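Local coordinates for protein excinuclease ABC, subunit A. (Deinococcus radiodurans, PDB 2VF7) that binds DNA, ATP and zinc as a UvrA-family ABC ATPase and probably helps recognise damaged DNA for excision repair, at residues 359-363 with 391-395; 470-474 with 484-488. The protein carries 1 engineered substitution. One frame throughout, in Å; residues are numbered along the deposited sequence.

Contact 1 of 2, residues 359-363 with 391-395; sequences RLDVL and ATQLY
Arg359 lays the start of its side chain over one face of the Tyr395 ring. Tyr395 is modelled in two conformers, and the contacts given are those of one of them. CB of Arg359 comes within 4.1 Å of Tyr395 CE2. CG then stands almost exactly over the middle of the ring, 3.6 Å from the centroid of Tyr395 and only 6° off the normal, a clean CH-pi contact. The chain bends at chi3 (-137°), and NH1 of Arg359 returns to the ring at CD1 of Tyr395, 3.6 Å away. The guanidinium plane is turned 62° from the ring, so this is no flat stack. NH2 forms a salt bridge with Asp355, one turn back on the same helix. On the other face of Tyr395 lies the carbonyl oxygen of Thr392. Leu363 CD2 comes to the ring edge, 3.7 Å from Tyr395 CE2, and Val362 CG1 more loosely. The hydroxyl of Tyr395 is hydrogen-bonded to the carbonyl of Thr114. Beside the ring, Ala391 CB touches Leu363 CD1 at 3.6 Å and Val362 CG1 at 3.8 Å. With an alanine in place of Arg359, the tyrosine would probably lose the CH-pi partner on this face, and Asp355 this charged mate. Apolar and CH-pi contacts thus join helix 345-365 to the C-terminal part of helix 382-393 and the residues just after it, while the polar tips bond beyond both segments.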
loop_
_atom_site.group_PDB
_atom_site.type_symbol
_atom_site.label_atom_id
_atom_site.label_comp_id
_atom_site.label_asym_id
_atom_site.label_seq_id
_atom_site.Cartn_x
_atom_site.Cartn_y
_atom_site.Cartn_z
ATOM N N ARG A 359 -17.074 16.396 -19.248
ATOM C CA ARG A 359 -16.137 15.272 -19.221
ATOM C C ARG A 359 -16.111 14.524 -20.547
ATOM O O ARG A 359 -15.041 14.250 -21.076
ATOM C CB ARG A 359 -16.479 14.306 -18.090
ATOM C CG ARG A 359 -15.896 14.706 -16.767
ATOM C CD ARG A 359 -16.738 14.214 -15.612
ATOM N NE ARG A 359 -16.860 15.261 -14.601
ATOM C CZ ARG A 359 -16.118 15.354 -13.498
ATOM N NH1 ARG A 359 -15.193 14.441 -13.224
ATOM N NH2 ARG A 359 -16.317 16.366 -12.658
ATOM N N LEU A 360 -17.288 14.213 -21.085
ATOM C CA LEU A 360 -17.399 13.453 -22.329
ATOM C C LEU A 360 -16.746 14.136 -23.529
ATOM O O LEU A 360 -16.220 13.459 -24.405
ATOM C CB LEU A 360 -18.866 13.113 -22.632
ATOM C CG LEU A 360 -19.439 11.870 -21.951
ATOM C CD1 LEU A 360 -20.929 11.999 -21.719
ATOM C CD2 LEU A 360 -19.128 10.635 -22.773
ATOM N N ASP A 361 -16.765 15.466 -23.554
ATOM C CA ASP A 361 -16.163 16.243 -24.653
ATOM C C ASP A 361 -14.653 16.030 -24.761
ATOM O O ASP A 361 -14.111 15.962 -25.862
ATOM C CB ASP A 361 -16.495 17.746 -24.536
ATOM C CG ASP A 361 -17.700 18.163 -25.402
ATOM O OD1 ASP A 361 -18.080 17.437 -26.352
ATOM O OD2 ASP A 361 -18.272 19.245 -25.143
ATOM N N VAL A 362 -13.995 15.926 -23.610
ATOM C CA VAL A 362 -12.559 15.623 -23.526
ATOM C C VAL A 362 -12.199 14.298 -24.231
ATOM O O VAL A 362 -11.265 14.253 -25.035
ATOM C CB VAL A 362 -12.080 15.610 -22.040
ATOM C CG1 VAL A 362 -10.698 14.992 -21.903
ATOM C CG2 VAL A 362 -12.101 17.017 -21.455
ATOM N N LEU A 363 -12.963 13.246 -23.924
ATOM C CA LEU A 363 -12.819 11.914 -24.524
ATOM C C LEU A 363 -13.122 11.926 -26.022
ATOM O O LEU A 363 -12.401 11.326 -26.824
ATOM C CB LEU A 363 -13.777 10.917 -23.841
ATOM C CG LEU A 363 -13.613 10.357 -22.412
ATOM C CD1 LEU A 363 -12.352 9.503 -22.284
ATOM C CD2 LEU A 363 -13.645 11.416 -21.318
ATOM N N ALA A 391 -7.080 11.408 -21.056
ATOM C CA ALA A 391 -8.339 12.130 -20.998
ATOM C C ALA A 391 -8.793 12.296 -19.557
ATOM O O ALA A 391 -9.227 13.384 -19.162
ATOM C CB ALA A 391 -9.385 11.424 -21.811
ATOM N N THR A 392 -8.647 11.235 -18.762
ATOM C CA THR A 392 -9.104 11.232 -17.357
ATOM C C THR A 392 -8.314 12.211 -16.486
ATOM O O THR A 392 -8.848 12.789 -15.530
ATOM C CB THR A 392 -9.031 9.807 -16.760
ATOM O OG1 THR A 392 -9.804 8.922 -17.579
ATOM C CG2 THR A 392 -9.584 9.776 -15.361
ATOM N N GLN A 393 -7.043 12.383 -16.831
ATOM C CA GLN A 393 -6.149 13.295 -16.138
ATOM C C GLN A 393 -6.549 14.744 -16.417
ATOM O O GLN A 393 -6.321 15.628 -15.589
ATOM C CB GLN A 393 -4.700 13.090 -16.603
ATOM C CG GLN A 393 -4.034 11.785 -16.197
ATOM C CD GLN A 393 -4.498 11.205 -14.858
ATOM O OE1 GLN A 393 -4.135 11.684 -13.771
ATOM N NE2 GLN A 393 -5.290 10.143 -14.940
ATOM N N LEU A 394 -7.122 14.970 -17.599
ATOM C CA LEU A 394 -7.443 16.316 -18.058
ATOM C C LEU A 394 -8.623 16.923 -17.308
ATOM O O LEU A 394 -8.893 18.128 -17.433
ATOM C CB LEU A 394 -7.660 16.352 -19.573
ATOM C CG LEU A 394 -6.428 16.664 -20.432
ATOM C CD1 LEU A 394 -6.787 16.643 -21.899
ATOM C CD2 LEU A 394 -5.849 18.032 -20.070
ATOM N N TYR A 395 -9.304 16.092 -16.511
ATOM C CA TYR A 395 -10.344 16.560 -15.603
ATOM C C TYR A 395 -10.189 16.039 -14.181
ATOM O O TYR A 395 -11.164 15.929 -13.441
ATOM C CB TYR A 395 -11.747 16.290 -16.160
ATOM C CG TYR A 395 -12.102 14.858 -16.534
ATOM C CD1 TYR A 395 -12.460 13.920 -15.558
ATOM C CD2 TYR A 395 -12.158 14.464 -17.876
ATOM C CE1 TYR A 395 -12.823 12.618 -15.907
ATOM C CE2 TYR A 395 -12.521 13.166 -18.234
ATOM C CZ TYR A 395 -12.855 12.252 -17.246
ATOM O OH TYR A 395 -13.217 10.975 -17.597
#

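Contact 2 of 2, residues 470-474 with 484-488; sequences PEGLK and YLFAD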
loop_
_atom_site.group_PDB
_atom_site.type_symbol
_atom_site.label_atom_id
_atom_site.label_comp_id
_atom_site.label_asym_id
_atom_site.label_seq_id
_atom_site.Cartn_x
_atom_site.Cartn_y
_atom_site.Cartn_z
ATOM N N PRO A 470 14.047 21.357 -30.080
ATOM C CA PRO A 470 14.223 20.579 -31.323
ATOM C C PRO A 470 15.119 21.201 -32.397
ATOM O O PRO A 470 15.908 20.482 -33.002
ATOM C CB PRO A 470 12.793 20.429 -31.835
ATOM C CG PRO A 470 11.990 20.353 -30.571
ATOM C CD PRO A 470 12.628 21.406 -29.679
ATOM N N GLU A 471 15.027 22.511 -32.611
ATOM C CA GLU A 471 15.728 23.170 -33.717
ATOM C C GLU A 471 17.258 23.082 -33.662
ATOM O O GLU A 471 17.927 23.222 -34.688
ATOM C CB GLU A 471 15.285 24.638 -33.838
ATOM C CG GLU A 471 13.868 24.826 -34.409
ATOM C CD GLU A 471 13.810 24.700 -35.934
ATOM O OE1 GLU A 471 14.409 25.548 -36.641
ATOM O OE2 GLU A 471 13.153 23.753 -36.423
ATOM N N GLY A 472 17.805 22.853 -32.471
ATOM C CA GLY A 472 19.253 22.754 -32.286
ATOM C C GLY A 472 19.823 21.371 -32.559
ATOM O O GLY A 472 21.040 21.181 -32.533
ATOM N N LEU A 473 18.944 20.406 -32.810
ATOM C CA LEU A 473 19.349 19.056 -33.201
ATOM C C LEU A 473 19.918 19.085 -34.632
ATOM O O LEU A 473 20.617 18.172 -35.081
ATOM C CB LEU A 473 18.145 18.115 -33.095
ATOM C CG LEU A 473 18.289 16.591 -33.144
ATOM C CD1 LEU A 473 19.131 16.051 -31.998
ATOM C CD2 LEU A 473 16.924 15.955 -33.129
ATOM N N LYS A 474 19.615 20.174 -35.324
ATOM C CA LYS A 474 20.048 20.414 -36.685
ATOM C C LYS A 474 21.573 20.598 -36.758
ATOM O O LYS A 474 22.149 20.590 -37.850
ATOM C CB LYS A 474 19.285 21.640 -37.206
ATOM C CG LYS A 474 19.638 22.158 -38.582
ATOM C CD LYS A 474 18.454 22.906 -39.222
ATOM C CE LYS A 474 17.658 23.767 -38.234
ATOM N NZ LYS A 474 16.343 24.162 -38.830
ATOM N N TYR A 484 16.268 12.314 -40.098
ATOM C CA TYR A 484 14.897 12.189 -40.577
ATOM C C TYR A 484 14.162 13.512 -40.451
ATOM O O TYR A 484 13.403 13.899 -41.331
ATOM C CB TYR A 484 14.174 11.038 -39.856
ATOM C CG TYR A 484 14.600 9.709 -40.428
ATOM C CD1 TYR A 484 15.743 9.066 -39.961
ATOM C CD2 TYR A 484 13.900 9.128 -41.490
ATOM C CE1 TYR A 484 16.168 7.871 -40.514
ATOM C CE2 TYR A 484 14.316 7.922 -42.051
ATOM C CZ TYR A 484 15.454 7.305 -41.559
ATOM O OH TYR A 484 15.879 6.118 -42.101
ATOM N N LEU A 485 14.449 14.224 -39.371
ATOM C CA LEU A 485 13.748 15.449 -39.023
ATOM C C LEU A 485 14.183 16.634 -39.896
ATOM O O LEU A 485 13.345 17.452 -40.292
ATOM C CB LEU A 485 13.960 15.739 -37.525
ATOM C CG LEU A 485 12.921 16.453 -36.657
ATOM C CD1 LEU A 485 11.655 15.638 -36.494
ATOM C CD2 LEU A 485 13.534 16.758 -35.303
ATOM N N PHE A 486 15.477 16.713 -40.217
ATOM C CA PHE A 486 16.029 17.883 -40.918
ATOM C C PHE A 486 16.833 17.605 -42.197
ATOM O O PHE A 486 17.032 18.519 -43.000
ATOM C CB PHE A 486 16.895 18.740 -39.975
ATOM C CG PHE A 486 16.186 19.211 -38.735
ATOM C CD1 PHE A 486 15.026 19.982 -38.820
ATOM C CD2 PHE A 486 16.695 18.901 -37.475
ATOM C CE1 PHE A 486 14.372 20.414 -37.666
ATOM C CE2 PHE A 486 16.055 19.332 -36.326
ATOM C CZ PHE A 486 14.895 20.094 -36.422
ATOM N N ALA A 487 17.314 16.378 -42.386
ATOM C CA ALA A 487 18.222 16.095 -43.509
ATOM C C ALA A 487 17.617 15.252 -44.626
ATOM O O ALA A 487 18.289 14.990 -45.628
ATOM C CB ALA A 487 19.525 15.470 -43.018
ATOM N N ASP A 488 16.360 14.831 -44.443
ATOM C CA ASP A 488 15.578 14.144 -45.476
ATOM C C ASP A 488 16.113 12.738 -45.812
ATOM O O ASP A 488 16.488 12.460 -46.965
ATOM C CB ASP A 488 15.495 15.024 -46.744
ATOM C CG ASP A 488 14.348 14.639 -47.668
ATOM O OD1 ASP A 488 14.478 14.897 -48.890
ATOM O OD2 ASP A 488 13.323 14.095 -47.177
#
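Phe486 pushes its ring against the short 3-10 turn of residues 470-474, which meets it mainly with backbone and aliphatic atoms. The contact packs this turn, which follows strand 464-468, against helix 480-487. The carbonyl oxygen of Pro470 lies near the ring plane at the edge, 3.5 Å from Phe486 CE2. The same oxygen accepts the hydrogen bond from Leu473 N that closes the turn. Leu473 CB also sits at the ring edge, 4.0 Å from Phe486 CE2. Lys474 comes in from off-centre. Its CB is 4.3 Å from the ring centroid of Phe486 and makes a CH-pi contact. With CG anti to the backbone N and a bend at chi3 (39°), the chain folds back, and NZ of Lys474 ends 4.8 Å from the ring centroid of Phe486. That is a cation-pi contact, 27° off the normal. The ammonium is shared: NZ also forms a salt bridge of 3.2 Å with OE1 of Glu471, which it meets from above the carboxylate plane. The other oxygen, OE2 of Glu471, is near Phe486 CE1. Carboxylate and ring planes stand nearly perpendicular, 88° apart. Deeper in, Leu473 CD2 and Leu485 CD2 meet at 4.1 Å, their side chains crossing at about a right angle. Leu485 runs on to helix 441-444 and Leu473 to strand 449-453. The contact therefore grades from a buried leucine pair to a charged rim. There one lysine faces both an acid and an aromatic ring, and the nearby carboxylate would probably offset part of the ammonium's pull on the ring.

In the fold
Contacts 1 and 2 follow one another along the chain and do not touch. Their centres are 34 Å apart and their nearest atoms about 21 Å. Each lies some 10 to 13 Å from parts of a different ADP site. In contact 1 the side chain of Leu363 is about 13 Å from a bound ADP and about 10 Å from the side chain of Tyr370, which binds the second nucleotide. In contact 2 the side chain of Leu473 is about 11 Å from that of Lys49, in the P-loop of the first site. Contact 2 comes after strand 464-468, an outer strand within this chain of the sheet that holds strand 38-42; the P-loop follows strand 38-42.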